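Local coordinates for protein peroxiredoxin PRX1, mitochondrial (Saccharomyces cerevisiae, PDB 5YKJ) that reduces peroxides in mitochondria as a 1-Cys peroxiredoxin, its oxidised thiol probably being resolved through the glutathione and thioredoxin systems, at residues F201-I204 with K205-L208; V73-H76 with E77-I80; T153-V156 with L157-D161. All blocks are in the same frame, centred on the assembly; numbering follows the deposited sequence.

Contact 1: F201-I204 with K205-L208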
loop_
_atom_site.group_PDB
_atom_site.type_symbol
_atom_site.label_atom_id
_atom_site.label_comp_id
_atom_site.label_asym_id
_atom_site.label_seq_id
_atom_site.Cartn_x
_atom_site.Cartn_y
_atom_site.Cartn_z
ATOM N N PHE A 201 28.722 16.293 0.757
ATOM C CA PHE A 201 28.135 15.436 -0.259
ATOM C C PHE A 201 29.185 15.106 -1.297
ATOM O O PHE A 201 30.138 15.813 -1.451
ATOM C CB PHE A 201 26.871 16.047 -0.904
ATOM C CG PHE A 201 27.059 17.394 -1.530
ATOM C CD1 PHE A 201 27.477 17.514 -2.819
ATOM C CD2 PHE A 201 26.755 18.518 -0.850
ATOM C CE1 PHE A 201 27.641 18.728 -3.388
ATOM C CE2 PHE A 201 26.893 19.748 -1.409
ATOM C CZ PHE A 201 27.322 19.862 -2.689
ATOM N N ASN A 202 28.961 13.997 -1.974
ATOM C CA ASN A 202 29.809 13.505 -3.022
ATOM C C ASN A 202 29.122 13.748 -4.348
ATOM O O ASN A 202 28.211 13.067 -4.657
ATOM C CB ASN A 202 29.974 12.012 -2.817
ATOM C CG ASN A 202 30.822 11.354 -3.855
ATOM O OD1 ASN A 202 31.465 11.983 -4.638
ATOM N ND2 ASN A 202 30.800 10.075 -3.850
ATOM N N GLU A 203 29.636 14.701 -5.113
ATOM C CA GLU A 203 29.113 15.088 -6.410
ATOM C C GLU A 203 29.732 14.219 -7.490
ATOM O O GLU A 203 30.824 14.410 -7.853
ATOM C CB GLU A 203 29.405 16.571 -6.689
ATOM C CG GLU A 203 28.694 17.115 -7.920
ATOM C CD GLU A 203 29.037 18.558 -8.163
ATOM O OE1 GLU A 203 29.263 18.929 -9.297
ATOM O OE2 GLU A 203 29.006 19.280 -7.231
ATOM N N ILE A 204 28.975 13.217 -7.905
ATOM C CA ILE A 204 29.339 12.315 -8.970
ATOM C C ILE A 204 29.174 13.038 -10.314
ATOM O O ILE A 204 29.967 12.995 -11.143
ATOM C CB ILE A 204 28.545 11.004 -8.907
ATOM C CG1 ILE A 204 28.727 10.312 -7.566
ATOM C CG2 ILE A 204 28.915 10.143 -10.101
ATOM C CD1 ILE A 204 30.152 9.947 -7.322
ATOM N N LYS A 205 28.052 13.731 -10.417
ATOM C CA LYS A 205 27.711 14.625 -11.494
ATOM C C LYS A 205 26.964 15.743 -10.792
ATOM O O LYS A 205 26.514 15.595 -9.728
ATOM C CB LYS A 205 26.868 14.021 -12.631
ATOM C CG LYS A 205 27.531 12.961 -13.452
ATOM C CD LYS A 205 28.559 13.543 -14.390
ATOM C CE LYS A 205 29.213 12.438 -15.167
ATOM N NZ LYS A 205 30.051 12.946 -16.245
ATOM N N PRO A 206 26.801 16.893 -11.460
ATOM C CA PRO A 206 26.131 18.014 -10.785
ATOM C C PRO A 206 24.732 17.676 -10.285
ATOM O O PRO A 206 24.295 18.219 -9.336
ATOM C CB PRO A 206 26.084 19.101 -11.869
ATOM C CG PRO A 206 27.353 18.901 -12.602
ATOM C CD PRO A 206 27.408 17.374 -12.719
ATOM N N TYR A 207 24.059 16.780 -10.976
ATOM C CA TYR A 207 22.713 16.382 -10.616
ATOM C C TYR A 207 22.641 15.148 -9.703
ATOM O O TYR A 207 21.599 14.814 -9.236
ATOM C CB TYR A 207 21.871 16.130 -11.884
ATOM C CG TYR A 207 22.454 15.095 -12.808
ATOM C CD1 TYR A 207 23.328 15.443 -13.783
ATOM C CD2 TYR A 207 22.134 13.773 -12.667
ATOM C CE1 TYR A 207 23.851 14.526 -14.648
ATOM C CE2 TYR A 207 22.675 12.843 -13.495
ATOM C CZ TYR A 207 23.523 13.215 -14.482
ATOM O OH TYR A 207 24.053 12.293 -15.302
ATOM N N LEU A 208 23.786 14.510 -9.503
ATOM C CA LEU A 208 23.854 13.321 -8.713
ATOM C C LEU A 208 24.860 13.471 -7.580
ATOM O O LEU A 208 26.006 13.266 -7.743
ATOM C CB LEU A 208 24.227 12.125 -9.581
ATOM C CG LEU A 208 24.285 10.774 -8.904
ATOM C CD1 LEU A 208 22.943 10.316 -8.372
ATOM C CD2 LEU A 208 24.815 9.736 -9.868
#
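Two residues, Ile-204 and Lys-205, stand opposite the single Leu-208 across a tight hairpin, which makes a classic beta bulge. The helix-like backbone of Ile-204 (phi -75°, psi -45°) breaks the extended course of the strand and brings two successive amides round to one carbonyl. Ile-204 N donates to Leu-208 O at 3.0 Å, meeting it nearly along the C=O axis, while Lys-205 N adds a weak bond to the same oxygen at 3.4 Å. A type I turn from Lys-205 to Leu-208 closes the loop, with Leu-208 N bonded to Lys-205 O at 2.9 Å. Pro-206 suits the second place of this turn because its ring already fixes the phi needed there. The hairpin joins strands 202-205 and 208-211 of a small three-stranded antiparallel sheet at the surface.

Ile-204 and Leu-208 lie alongside one another and point the same way, CB of Ile-204 lying 4.1 Å from CD2 of Leu-208; beta-branched Ile-204 suits a strand, and Leu-208 offers it an apolar partner across the bulge. Glu-203 crosses over the turn on an extended chain. Glu-203 CG, anti to the backbone N (chi1 -170°), sits 3.2 Å from Lys-205 O, and Glu-203 OE1 reaches Pro-206 CA at 3.6 Å. The other oxygen, OE2, is bonded to Asn-191 ND2 of helix 191-198, which anchors the carboxylate. Lys-205 CG, anti to its carbonyl carbon, lies 3.4 Å from Ile-204 O, the bend at chi2 coming only beyond it, while Lys-205 CB rests over one face of the Tyr-207 ring, 3.6 Å above the plane and displaced from the ring centre.

Contact 2: V73-H76 with E77-I80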
loop_
_atom_site.group_PDB
_atom_site.type_symbol
_atom_site.label_atom_id
_atom_site.label_comp_id
_atom_site.label_asym_id
_atom_site.label_seq_id
_atom_site.Cartn_x
_atom_site.Cartn_y
_atom_site.Cartn_z
ATOM N N VAL A 73 -18.900 -9.453 3.282
ATOM C CA VAL A 73 -18.232 -9.505 4.549
ATOM C C VAL A 73 -18.342 -10.884 5.176
ATOM O O VAL A 73 -17.436 -11.343 5.757
ATOM C CB VAL A 73 -18.771 -8.428 5.483
ATOM C CG1 VAL A 73 -18.192 -8.584 6.855
ATOM C CG2 VAL A 73 -18.361 -7.055 4.974
ATOM N N GLU A 74 -19.479 -11.509 5.014
ATOM C CA GLU A 74 -19.634 -12.822 5.580
ATOM C C GLU A 74 -18.600 -13.768 5.007
ATOM O O GLU A 74 -18.012 -14.528 5.713
ATOM C CB GLU A 74 -21.034 -13.350 5.327
ATOM C CG GLU A 74 -21.187 -14.820 5.527
ATOM C CD GLU A 74 -22.617 -15.280 5.683
ATOM O OE1 GLU A 74 -23.545 -14.510 5.388
ATOM O OE2 GLU A 74 -22.779 -16.428 6.135
ATOM N N SER A 75 -18.374 -13.681 3.721
ATOM C CA SER A 75 -17.367 -14.509 3.113
ATOM C C SER A 75 -15.980 -14.151 3.654
ATOM O O SER A 75 -15.224 -14.989 4.005
ATOM C CB SER A 75 -17.453 -14.411 1.600
ATOM O OG SER A 75 -16.334 -15.004 1.027
ATOM N N HIS A 76 -15.712 -12.866 3.777
ATOM C CA HIS A 76 -14.425 -12.421 4.285
ATOM C C HIS A 76 -14.174 -12.912 5.705
ATOM O O HIS A 76 -13.085 -13.199 6.025
ATOM C CB HIS A 76 -14.301 -10.900 4.280
ATOM C CG HIS A 76 -14.290 -10.292 2.929
ATOM N ND1 HIS A 76 -14.252 -11.024 1.780
ATOM C CD2 HIS A 76 -14.307 -9.000 2.555
ATOM C CE1 HIS A 76 -14.272 -10.197 0.752
ATOM N NE2 HIS A 76 -14.291 -8.971 1.196
ATOM N N GLU A 77 -15.215 -12.949 6.523
ATOM C CA GLU A 77 -15.047 -13.433 7.871
ATOM C C GLU A 77 -14.579 -14.888 7.921
ATOM O O GLU A 77 -13.693 -15.192 8.662
ATOM C CB GLU A 77 -16.337 -13.230 8.656
ATOM C CG GLU A 77 -16.483 -11.809 9.168
ATOM C CD GLU A 77 -17.874 -11.439 9.650
ATOM O OE1 GLU A 77 -18.804 -12.151 9.413
ATOM O OE2 GLU A 77 -18.014 -10.355 10.187
ATOM N N LYS A 78 -15.170 -15.736 7.095
ATOM C CA LYS A 78 -14.760 -17.116 7.005
ATOM C C LYS A 78 -13.325 -17.233 6.478
ATOM O O LYS A 78 -12.569 -18.013 6.930
ATOM C CB LYS A 78 -15.666 -17.919 6.072
ATOM C CG LYS A 78 -17.117 -17.989 6.467
ATOM C CD LYS A 78 -18.000 -18.641 5.378
ATOM C CE LYS A 78 -17.906 -18.018 3.962
ATOM N NZ LYS A 78 -19.170 -17.821 3.144
ATOM N N TRP A 79 -13.000 -16.398 5.491
ATOM C CA TRP A 79 -11.666 -16.383 4.915
ATOM C C TRP A 79 -10.645 -16.000 5.992
ATOM O O TRP A 79 -9.645 -16.588 6.090
ATOM C CB TRP A 79 -11.633 -15.397 3.738
ATOM C CG TRP A 79 -10.396 -15.423 2.883
ATOM C CD1 TRP A 79 -9.609 -16.476 2.656
ATOM C CD2 TRP A 79 -9.841 -14.349 2.147
ATOM N NE1 TRP A 79 -8.583 -16.139 1.852
ATOM C CE2 TRP A 79 -8.698 -14.824 1.544
ATOM C CE3 TRP A 79 -10.168 -13.025 2.000
ATOM C CZ2 TRP A 79 -7.899 -14.038 0.752
ATOM C CZ3 TRP A 79 -9.378 -12.243 1.205
ATOM C CH2 TRP A 79 -8.256 -12.755 0.598
ATOM N N ILE A 80 -10.986 -15.012 6.802
ATOM C CA ILE A 80 -10.064 -14.618 7.867
ATOM C C ILE A 80 -9.795 -15.758 8.857
ATOM O O ILE A 80 -8.769 -15.816 9.372
ATOM C CB ILE A 80 -10.518 -13.325 8.565
ATOM C CG1 ILE A 80 -10.107 -12.123 7.730
ATOM C CG2 ILE A 80 -9.965 -13.150 9.968
ATOM C CD1 ILE A 80 -10.667 -10.883 8.340
#
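Val-73 and Glu-77 begin a run of backbone bonds four residues apart, the signature of an alpha-helix. Glu-77 N meets Val-73 O at 2.8 Å, Trp-79 N meets Ser-75 O at 3.0 Å and Ile-80 N meets His-76 O at 2.9 Å; the bond from Lys-78 N to Glu-74 O, at 3.4 Å, is weak.

Van der Waals contacts follow on the outer side. The methyl CG1 of Val-73 lies 3.8 Å from Glu-77 OE2, the two side chains crossing at a slant. Lys-78 bends at chi3 (-54°) and folds back along the helix, placing CE 3.7 Å from Ser-75 CA; its NZ stays 4.9 Å from Glu-74 OE2, an opposite charge near but not in contact. Such long, charged chains suit this exposed side.

Buried polar groups look inward instead. Asp-39 OD2 bonds both Ser-75 OG and His-76 ND1, and His-76 NE2 bonds Ile-97 O; two acceptors would probably favour a protonated imidazole. Trp-79 NE1 bonds Thr-45 OG1, next to Cys-44, found here as S-hydroxycysteine. These first two turns belong to helix 73-87, the helix of a beta-alpha-beta crossover linking strands 63-69 and 96-98 in the thioredoxin-like fold.

Contact 3: T153-V156 with L157-D161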
loop_
_atom_site.group_PDB
_atom_site.type_symbol
_atom_site.label_atom_id
_atom_site.label_comp_id
_atom_site.label_asym_id
_atom_site.label_seq_id
_atom_site.Cartn_x
_atom_site.Cartn_y
_atom_site.Cartn_z
ATOM N N THR A 153 6.492 -8.561 0.653
ATOM C CA THR A 153 6.257 -7.717 1.797
ATOM C C THR A 153 7.443 -6.819 2.155
ATOM O O THR A 153 7.285 -5.783 2.632
ATOM C CB THR A 153 5.745 -8.524 2.996
ATOM O OG1 THR A 153 6.672 -9.552 3.306
ATOM C CG2 THR A 153 4.387 -9.134 2.657
ATOM N N SER A 154 8.618 -7.345 1.926
ATOM C CA SER A 154 9.814 -6.614 2.193
ATOM C C SER A 154 9.931 -5.399 1.309
ATOM O O SER A 154 10.392 -4.421 1.723
ATOM C CB SER A 154 11.048 -7.485 2.075
ATOM O OG SER A 154 11.042 -8.406 3.106
ATOM N N GLU A 155 9.538 -5.547 0.070
ATOM C CA GLU A 155 9.563 -4.428 -0.830
ATOM C C GLU A 155 8.532 -3.367 -0.440
ATOM O O GLU A 155 8.795 -2.228 -0.578
ATOM C CB GLU A 155 9.389 -4.903 -2.271
ATOM C CG GLU A 155 9.437 -3.794 -3.333
ATOM C CD GLU A 155 10.765 -3.028 -3.396
ATOM O OE1 GLU A 155 11.678 -3.434 -2.770
ATOM O OE2 GLU A 155 10.811 -2.075 -4.136
ATOM N N VAL A 156 7.361 -3.780 0.014
ATOM C CA VAL A 156 6.377 -2.811 0.436
ATOM C C VAL A 156 6.942 -1.996 1.615
ATOM O O VAL A 156 6.801 -0.858 1.665
ATOM C CB VAL A 156 5.044 -3.499 0.845
ATOM C CG1 VAL A 156 4.086 -2.515 1.538
ATOM C CG2 VAL A 156 4.405 -4.173 -0.349
ATOM N N LEU A 157 7.576 -2.666 2.546
ATOM C CA LEU A 157 8.175 -1.965 3.650
ATOM C C LEU A 157 9.344 -1.052 3.195
ATOM O O LEU A 157 9.535 -0.018 3.727
ATOM C CB LEU A 157 8.617 -2.927 4.758
ATOM C CG LEU A 157 7.544 -3.616 5.602
ATOM C CD1 LEU A 157 8.102 -4.853 6.301
ATOM C CD2 LEU A 157 6.912 -2.657 6.574
ATOM N N ARG A 158 10.101 -1.524 2.229
ATOM C CA ARG A 158 11.236 -0.756 1.749
ATOM C C ARG A 158 10.798 0.582 1.134
ATOM O O ARG A 158 11.335 1.604 1.426
ATOM C CB ARG A 158 12.081 -1.577 0.757
ATOM C CG ARG A 158 13.447 -0.979 0.424
ATOM C CD ARG A 158 14.128 -1.604 -0.785
ATOM N NE ARG A 158 13.442 -1.334 -2.019
ATOM C CZ ARG A 158 13.639 -0.251 -2.732
ATOM N NH1 ARG A 158 14.553 0.641 -2.377
ATOM N NH2 ARG A 158 12.939 -0.067 -3.814
ATOM N N VAL A 159 9.791 0.522 0.297
ATOM C CA VAL A 159 9.286 1.730 -0.295
ATOM C C VAL A 159 8.627 2.659 0.706
ATOM O O VAL A 159 8.668 3.781 0.526
ATOM C CB VAL A 159 8.444 1.532 -1.566
ATOM C CG1 VAL A 159 9.233 0.725 -2.538
ATOM C CG2 VAL A 159 7.104 0.904 -1.260
ATOM N N ILE A 160 7.979 2.101 1.714
ATOM C CA ILE A 160 7.372 2.928 2.720
ATOM C C ILE A 160 8.504 3.701 3.437
ATOM O O ILE A 160 8.396 4.857 3.682
ATOM C CB ILE A 160 6.552 2.117 3.754
ATOM C CG1 ILE A 160 5.225 1.681 3.158
ATOM C CG2 ILE A 160 6.224 2.978 4.973
ATOM C CD1 ILE A 160 4.607 0.518 3.897
ATOM N N ASP A 161 9.571 2.979 3.724
ATOM C CA ASP A 161 10.682 3.621 4.399
ATOM C C ASP A 161 11.300 4.746 3.548
ATOM O O ASP A 161 11.610 5.771 4.022
ATOM C CB ASP A 161 11.735 2.597 4.796
ATOM C CG ASP A 161 11.315 1.756 6.003
ATOM O OD1 ASP A 161 10.466 2.151 6.701
ATOM O OD2 ASP A 161 11.866 0.735 6.179
#
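Side by side and pointing the same way, Glu-155 and Arg-158 form a two-pronged salt bridge one helical turn apart. Arg-158 grips side-on: NE donates to Glu-155 OE1 at 2.8 Å and NH2 to OE2 at 2.9 Å, both almost straight. Each oxygen is met on its syn side and lies close to the guanidinium plane, although the two flat groups are twisted 27° apart. The pairing is possible because each chain bends back, Glu-155 at chi2 (62°) and Arg-158 at chi3 (67°). The remaining nitrogen, NH1, bonds Trp-177 O, so all three nitrogens are engaged. With an alanine in place of Arg-158, the Glu-155 carboxylate would probably lose its mate and be free to turn, and Trp-177 O would lose this donor.

On a different side of the helix, Val-156 and Ile-160 also run alongside each other, CG1 of Val-156 lying 3.9 Å from CD1 of Ile-160, apolar groups apt for burial. Along the backbone, helical bonds such as Val-159 N to Glu-155 O, at 3.1 Å, hold the chain. Helix 153-169 thus sets Val-156, Leu-157 and Ile-160 against Phe-58 of helix 55-59, while Val-156 and Val-159 touch Phe-143 and Leu-141 of strand 139-144, respectively.

How the contacts relate
The three contacts are strung out along an elongated chain, none touching another. Contact 3 lies nearest the middle, its centre about 9 Å from that of the chain. Contacts 1 and 2 fall on opposite sides of the chain's centre, about 53 Å apart between centres; contact 3 is about 26 Å from the first and 27 Å from the second, so the three lie almost in line. Contact 2 approaches the probable active site, since Thr-45, bonded to Trp-79, adjoins Cys-44, the oxidised and presumably peroxidatic cysteine. Contact 1 instead lies near a bound sodium ion, about 7 Å from the Glu-203 side chain, with its nearest atoms about 40 Å from contact 2.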